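Local atomic coordinates of uncharacterized protein (Leptospirillum rubarum, PDB entry 3OMD), a protein that is of unknown function and belongs to the DUF5069 family, folding as a single chain of helices and loops without beta strands. Residues A[15-18]-A[23-26]; A[17-22]-A[97-102]. All blocks are in the same frame, centred on the assembly; numbering follows the deposited sequence.

Interaction 1 of 2, residues A[15-18]-A[23-26]; sequences SPVD and MDHL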
ATOM      1  N   SER A  15       5.384   3.462   3.639  1.00 11.92           N
ATOM      2  CA  SER A  15       4.985   2.363   4.501  1.00 12.42           C
ATOM      3  C   SER A  15       3.493   2.079   4.425  1.00 12.58           C
ATOM      4  O   SER A  15       2.676   3.006   4.399  1.00 12.74           O
ATOM      5  CB  SER A  15       5.334   2.713   5.951  1.00 13.64           C
ATOM      6  OG  SER A  15       4.840   1.692   6.818  1.00 13.71           O
ATOM      7  N   PRO A  16       3.113   0.797   4.487  1.00 12.18           N
ATOM      8  CA  PRO A  16       1.688   0.418   4.623  1.00 11.99           C
ATOM      9  C   PRO A  16       0.993   1.181   5.747  1.00 11.74           C
ATOM     10  O   PRO A  16      -0.211   1.430   5.652  1.00 12.34           O
ATOM     11  CB  PRO A  16       1.772  -1.078   5.012  1.00 12.28           C
ATOM     12  CG  PRO A  16       2.989  -1.563   4.220  1.00 12.87           C
ATOM     13  CD  PRO A  16       4.000  -0.388   4.401  1.00 13.68           C
ATOM     14  N   VAL A  17       1.703   1.490   6.836  1.00 11.29           N
ATOM     15  CA  VAL A  17       1.054   2.058   8.026  1.00 13.22           C
ATOM     16  C   VAL A  17       1.416   3.547   8.257  1.00 13.71           C
ATOM     17  O   VAL A  17       1.148   4.088   9.334  1.00 15.11           O
ATOM     18  CB  VAL A  17       1.303   1.182   9.279  1.00 13.01           C
ATOM     19  CG1 VAL A  17       0.690  -0.246   9.049  1.00 14.63           C
ATOM     20  CG2 VAL A  17       2.781   1.173   9.681  1.00 15.85           C
ATOM     21  N   ASP A  18       1.966   4.187   7.215  1.00 13.13           N
ATOM     22  CA  ASP A  18       2.201   5.642   7.206  1.00 13.71           C
ATOM     23  C   ASP A  18       0.859   6.238   6.724  1.00 13.04           C
ATOM     24  O   ASP A  18       0.585   6.303   5.517  1.00 13.44           O
ATOM     25  CB  ASP A  18       3.346   5.954   6.248  1.00 14.81           C
ATOM     26  CG  ASP A  18       3.691   7.445   6.203  1.00 15.09           C
ATOM     27  OD1 ASP A  18       3.001   8.268   6.870  1.00 15.74           O
ATOM     28  OD2 ASP A  18       4.644   7.754   5.470  1.00 17.67           O
HETATM   29  N   MSE A  23      -6.016   6.559   7.018  1.00 12.54           N
HETATM   30  CA  MSE A  23      -6.056   5.233   6.344  1.00 14.02           C
HETATM   31  C   MSE A  23      -4.656   4.687   6.072  1.00 12.06           C
HETATM   32  O   MSE A  23      -3.775   5.394   5.574  1.00 11.95           O
HETATM   33  CB  MSE A  23      -6.785   5.259   5.010  1.00 15.51           C
HETATM   34  CG  MSE A  23      -7.622   6.388   4.719  1.00 27.07           C
HETATM   35 SE   MSE A  23      -8.288   5.859   3.014  1.00 57.52          SE
HETATM   36  CE  MSE A  23      -7.739   3.985   3.185  1.00 51.89           C
ATOM     37  N   ASP A  24      -4.494   3.393   6.337  1.00 11.90           N
ATOM     38  CA  ASP A  24      -3.316   2.622   5.860  1.00 10.54           C
ATOM     39  C   ASP A  24      -3.429   2.459   4.334  1.00 10.72           C
ATOM     40  O   ASP A  24      -4.487   2.697   3.729  1.00 11.49           O
ATOM     41  CB  ASP A  24      -3.378   1.209   6.449  1.00 10.59           C
ATOM     42  CG  ASP A  24      -3.077   1.156   7.907  1.00 11.30           C
ATOM     43  OD1 ASP A  24      -2.544   2.131   8.508  1.00 13.09           O
ATOM     44  OD2 ASP A  24      -3.362   0.087   8.540  1.00 11.68           O
ATOM     45  N   HIS A  25      -2.313   2.048   3.736  1.00 10.54           N
ATOM     46  CA  HIS A  25      -2.155   1.734   2.305  1.00 10.17           C
ATOM     47  C   HIS A  25      -2.241   2.929   1.360  1.00  9.79           C
ATOM     48  O   HIS A  25      -1.636   2.891   0.277  1.00 10.65           O
ATOM     49  CB  HIS A  25      -3.140   0.638   1.817  1.00 10.39           C
ATOM     50  CG  HIS A  25      -2.608  -0.106   0.640  1.00 10.85           C
ATOM     51  ND1 HIS A  25      -1.477  -0.891   0.733  1.00 11.15           N
ATOM     52  CD2 HIS A  25      -2.958  -0.090  -0.676  1.00 12.50           C
ATOM     53  CE1 HIS A  25      -1.180  -1.358  -0.467  1.00 11.75           C
ATOM     54  NE2 HIS A  25      -2.061  -0.887  -1.338  1.00 12.58           N
ATOM     55  N   LEU A  26      -3.001   3.975   1.734  1.00 10.09           N
ATOM     56  CA  LEU A  26      -3.280   5.069   0.762  1.00 10.62           C
ATOM     57  C   LEU A  26      -1.980   5.749   0.274  1.00 11.34           C
ATOM     58  O   LEU A  26      -1.788   5.932  -0.948  1.00 11.43           O
ATOM     59  CB  LEU A  26      -4.263   6.071   1.379  1.00 11.58           C
ATOM     60  CG  LEU A  26      -4.538   7.297   0.493  1.00 11.19           C
ATOM     61  CD1 LEU A  26      -5.025   6.922  -0.914  1.00 12.40           C
ATOM     62  CD2 LEU A  26      -5.566   8.213   1.235  1.00 13.08           C
TER
HETATM   63  O   HOH W   1      -1.451   5.557   3.986  1.00 12.96           O

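Interaction 2 of 2, residues A[17-22]-A[97-102]; sequences VDRLGG and SFNREY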
ATOM      1  N   VAL A  17       1.703   1.490   6.836  1.00 11.29           N
ATOM      2  CA  VAL A  17       1.054   2.058   8.026  1.00 13.22           C
ATOM      3  C   VAL A  17       1.416   3.547   8.257  1.00 13.71           C
ATOM      4  O   VAL A  17       1.148   4.088   9.334  1.00 15.11           O
ATOM      5  CB  VAL A  17       1.303   1.182   9.279  1.00 13.01           C
ATOM      6  CG1 VAL A  17       0.690  -0.246   9.049  1.00 14.63           C
ATOM      7  CG2 VAL A  17       2.781   1.173   9.681  1.00 15.85           C
ATOM      8  N   ASP A  18       1.966   4.187   7.215  1.00 13.13           N
ATOM      9  CA  ASP A  18       2.201   5.642   7.206  1.00 13.71           C
ATOM     10  C   ASP A  18       0.859   6.238   6.724  1.00 13.04           C
ATOM     11  O   ASP A  18       0.585   6.303   5.517  1.00 13.44           O
ATOM     12  CB  ASP A  18       3.346   5.954   6.248  1.00 14.81           C
ATOM     13  CG  ASP A  18       3.691   7.445   6.203  1.00 15.09           C
ATOM     14  OD1 ASP A  18       3.001   8.268   6.870  1.00 15.74           O
ATOM     15  OD2 ASP A  18       4.644   7.754   5.470  1.00 17.67           O
ATOM     16  N   ARG A  19       0.015   6.656   7.679  1.00 12.70           N
ATOM     17  CA  ARG A  19      -1.408   6.902   7.347  1.00 12.52           C
ATOM     18  C   ARG A  19      -1.652   8.279   6.716  1.00 12.91           C
ATOM     19  O   ARG A  19      -0.915   9.256   6.982  1.00 14.09           O
ATOM     20  CB  ARG A  19      -2.274   6.745   8.596  1.00 12.49           C
ATOM     21  CG  ARG A  19      -2.260   5.303   9.133  1.00 13.12           C
ATOM     22  CD  ARG A  19      -3.068   5.175  10.429  1.00 15.12           C
ATOM     23  NE  ARG A  19      -3.111   3.771  10.848  1.00 17.20           N
ATOM     24  CZ  ARG A  19      -3.626   3.381  12.001  1.00 20.23           C
ATOM     25  NH1 ARG A  19      -4.136   4.286  12.854  1.00 24.65           N
ATOM     26  NH2 ARG A  19      -3.661   2.091  12.314  1.00 22.35           N
ATOM     27  N   LEU A  20      -2.709   8.351   5.902  1.00 13.07           N
ATOM     28  CA  LEU A  20      -3.143   9.611   5.295  1.00 13.18           C
ATOM     29  C   LEU A  20      -4.652   9.596   5.457  1.00 12.94           C
ATOM     30  O   LEU A  20      -5.295   8.643   5.092  1.00 13.58           O
ATOM     31  CB  LEU A  20      -2.766   9.645   3.809  1.00 12.73           C
ATOM     32  CG  LEU A  20      -3.261  10.881   3.017  1.00 13.09           C
ATOM     33  CD1 LEU A  20      -2.794  12.191   3.611  1.00 15.06           C
ATOM     34  CD2 LEU A  20      -2.812  10.745   1.545  1.00 14.13           C
ATOM     35  N   GLY A  21      -5.217  10.671   6.010  1.00 14.14           N
ATOM     36  CA  GLY A  21      -6.667  10.680   6.258  1.00 14.69           C
ATOM     37  C   GLY A  21      -7.090   9.554   7.209  1.00 13.23           C
ATOM     38  O   GLY A  21      -8.222   9.079   7.151  1.00 15.59           O
ATOM     39  N   GLY A  22      -6.151   9.114   8.039  1.00 14.32           N
ATOM     40  CA  GLY A  22      -6.394   8.015   8.965  1.00 14.45           C
ATOM     41  C   GLY A  22      -6.262   6.631   8.336  1.00 14.12           C
ATOM     42  O   GLY A  22      -6.360   5.630   9.082  1.00 14.38           O
ATOM     43  N   SER A  97     -11.781   0.136  10.635  0.50 14.61           N
ATOM     44  CA  SER A  97     -12.095  -1.250  10.302  0.50 14.83           C
ATOM     45  C   SER A  97     -11.120  -1.800   9.264  0.50 13.87           C
ATOM     46  O   SER A  97     -10.527  -2.887   9.436  0.50 14.15           O
ATOM     47  CB  SER A  97     -13.526  -1.338   9.774  0.50 15.80           C
ATOM     48  OG  SER A  97     -13.877  -2.682   9.671  0.50 18.72           O
ATOM     49  N   PHE A  98     -10.962  -1.055   8.168  1.00 12.62           N
ATOM     50  CA  PHE A  98     -10.012  -1.430   7.116  1.00 12.22           C
ATOM     51  C   PHE A  98      -8.613  -1.648   7.671  1.00 12.29           C
ATOM     52  O   PHE A  98      -7.952  -2.647   7.402  1.00 12.30           O
ATOM     53  CB  PHE A  98      -9.975  -0.388   5.970  1.00 12.63           C
ATOM     54  CG  PHE A  98      -8.876  -0.662   4.988  1.00 12.69           C
ATOM     55  CD1 PHE A  98      -9.016  -1.662   4.026  1.00 13.47           C
ATOM     56  CD2 PHE A  98      -7.642   0.036   5.080  1.00 12.80           C
ATOM     57  CE1 PHE A  98      -7.939  -1.981   3.147  1.00 13.06           C
ATOM     58  CE2 PHE A  98      -6.574  -0.257   4.199  1.00 14.12           C
ATOM     59  CZ  PHE A  98      -6.728  -1.282   3.246  1.00 13.60           C
ATOM     60  N   ASN A  99      -8.154  -0.664   8.434  1.00 11.69           N
ATOM     61  CA  ASN A  99      -6.797  -0.731   8.987  1.00 11.19           C
ATOM     62  C   ASN A  99      -6.601  -1.950   9.845  1.00 11.06           C
ATOM     63  O   ASN A  99      -5.529  -2.572   9.818  1.00 12.10           O
ATOM     64  CB  ASN A  99      -6.510   0.482   9.865  1.00 11.94           C
ATOM     65  CG  ASN A  99      -6.365   1.792   9.073  1.00 11.49           C
ATOM     66  OD1 ASN A  99      -6.276   1.834   7.831  1.00 11.80           O
ATOM     67  ND2 ASN A  99      -6.341   2.896   9.829  1.00 14.06           N
ATOM     68  N   ARG A 100      -7.599  -2.271  10.675  1.00 12.41           N
ATOM     69  CA  ARG A 100      -7.415  -3.397  11.606  1.00 12.47           C
ATOM     70  C   ARG A 100      -7.277  -4.699  10.810  1.00 13.64           C
ATOM     71  O   ARG A 100      -6.400  -5.534  11.114  1.00 14.65           O
ATOM     72  CB  ARG A 100      -8.615  -3.462  12.570  1.00 14.26           C
ATOM     73  CG  ARG A 100      -8.616  -4.677  13.468  1.00 19.08           C
ATOM     74  CD  ARG A 100     -10.010  -4.846  14.115  1.00 23.28           C
ATOM     75  NE  ARG A 100     -10.064  -6.051  14.949  1.00 26.58           N
ATOM     76  CZ  ARG A 100     -11.128  -6.454  15.647  1.00 26.90           C
ATOM     77  NH1 ARG A 100     -12.259  -5.740  15.652  1.00 28.39           N
ATOM     78  NH2 ARG A 100     -11.039  -7.548  16.389  1.00 26.59           N
ATOM     79  N   GLU A 101      -8.099  -4.858   9.769  1.00 12.64           N
ATOM     80  CA  GLU A 101      -8.004  -6.081   8.971  1.00 13.25           C
ATOM     81  C   GLU A 101      -6.689  -6.113   8.176  1.00 12.20           C
ATOM     82  O   GLU A 101      -6.008  -7.133   8.124  1.00 13.76           O
ATOM     83  CB  GLU A 101      -9.233  -6.238   8.058  1.00 13.75           C
ATOM     84  CG  GLU A 101      -9.175  -7.534   7.271  1.00 16.27           C
ATOM     85  CD  GLU A 101     -10.448  -7.906   6.550  1.00 20.28           C
ATOM     86  OE1 GLU A 101     -11.452  -7.192   6.641  1.00 20.42           O
ATOM     87  OE2 GLU A 101     -10.436  -8.976   5.902  1.00 23.91           O
ATOM     88  N   TYR A 102      -6.329  -4.985   7.564  1.00 11.49           N
ATOM     89  CA  TYR A 102      -5.106  -4.872   6.763  1.00 11.30           C
ATOM     90  C   TYR A 102      -3.878  -5.206   7.595  1.00 11.78           C
ATOM     91  O   TYR A 102      -3.016  -5.984   7.156  1.00 12.51           O
ATOM     92  CB  TYR A 102      -5.058  -3.431   6.304  1.00 11.50           C
ATOM     93  CG  TYR A 102      -3.875  -2.977   5.493  1.00 11.35           C
ATOM     94  CD1 TYR A 102      -3.795  -3.251   4.104  1.00 12.19           C
ATOM     95  CD2 TYR A 102      -2.872  -2.191   6.060  1.00 12.61           C
ATOM     96  CE1 TYR A 102      -2.721  -2.744   3.320  1.00 12.63           C
ATOM     97  CE2 TYR A 102      -1.801  -1.694   5.305  1.00 13.01           C
ATOM     98  CZ  TYR A 102      -1.746  -1.971   3.954  1.00 12.28           C
ATOM     99  OH  TYR A 102      -0.721  -1.454   3.233  1.00 13.41           O
TER

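Interaction 1 of 2, residues A[15-18]-A[23-26]
The backbone N of H25 donates to the carbonyl O of P16, a bond of 2.9 Å and nearly straight at 166° about the hydrogen. P16 is the second residue of a type I beta turn from S15 to D18, and H25 is the N-cap residue of helix 26-38. S15 OG accepts from V17 N at 3.1 Å, an ST turn that braces the same bend. A water forms a second bridge between the segments. It donates to D18 O at 2.7 Å and to M23 O at 2.8 Å, so it links the D18 and M23 carbonyls and gives each a donor.

Among the side chains, D24 and V17 do the touching. They lie alongside each other and point the same way. D24 CB rests on P16 O at 3.3 Å. Its CG is anti to the carbonyl carbon (chi1 -72°), and this brings OD1 to 3.6 Å from V17 CA. V17 CG1 lies alongside the carboxylate, 4.0 Å from D24 OD1. The charge of that carboxylate is met by R19, which forms a salt bridge to OD1. The H25 side chain leaves the backbone away from 15-18; its ND1 is hydrogen-bonded to Y102 OH and its NE2 to D51 OD1.

The contact is a loop folded back on itself just ahead of a helix. Its grip is mainly polar and runs through main-chain atoms, with one direct bond and one water bridge. D24 OD2 lies close to the carboxylate of E103, so R19 probably offsets a local excess of negative charge.

Interaction 2 of 2, residues A[17-22]-A[97-102]
N99 reaches from helix 92-104 to the carbonyl O of G22, and its ND2 donates a hydrogen bond of 2.8 Å. The bond is 162° at the hydrogen and lies in the plane of the G22 carbonyl. G22 O also lies almost in the amide plane of N99. The amide sits there because CG is anti to the carbonyl carbon (chi1 -70°). Its other end, OD1, accepts from D24 N, so both ends of this buried amide are used. This is the tight part of the contact.

In this all-helical fold, an amide of helix 92-104 holds main-chain groups of the loop that leads into helix 26-38. With an alanine here in place of N99, G22 O and D24 N would probably both lose their amide partner, and the loop would be less firmly held to the helix.

The looser, exposed side belongs to R19. Its chain runs extended from CG to NE and approaches N99 from the opposite direction. N99 ND2 lies 3.4 Å above the guanidinium plane, over its centre, and the two planes are 24° apart. R19 NE and N99 ND2 are both donors, so they pack without a bond. R19 instead forms salt bridges through NE to D24 and through NH2 to E103.

In the fold
The centres of the two interactions are about 6 Å apart. Both use the loop before helix 26-38 and share V17 and D18. Along the chain, 15-18 comes first, then 17-22, then 23-26, and 97-102 follows much later on helix 92-104. Interaction 1 closes the loop on itself. Interaction 2 ties it to a helix distant in sequence. They touch directly through Y102 of helix 92-104, which packs against P16 and D24. Interaction 1 is the more central, its centre about 6 Å from the chain centre against about 10 Å. Together they join the start of helix 26-38 to helix 92-104.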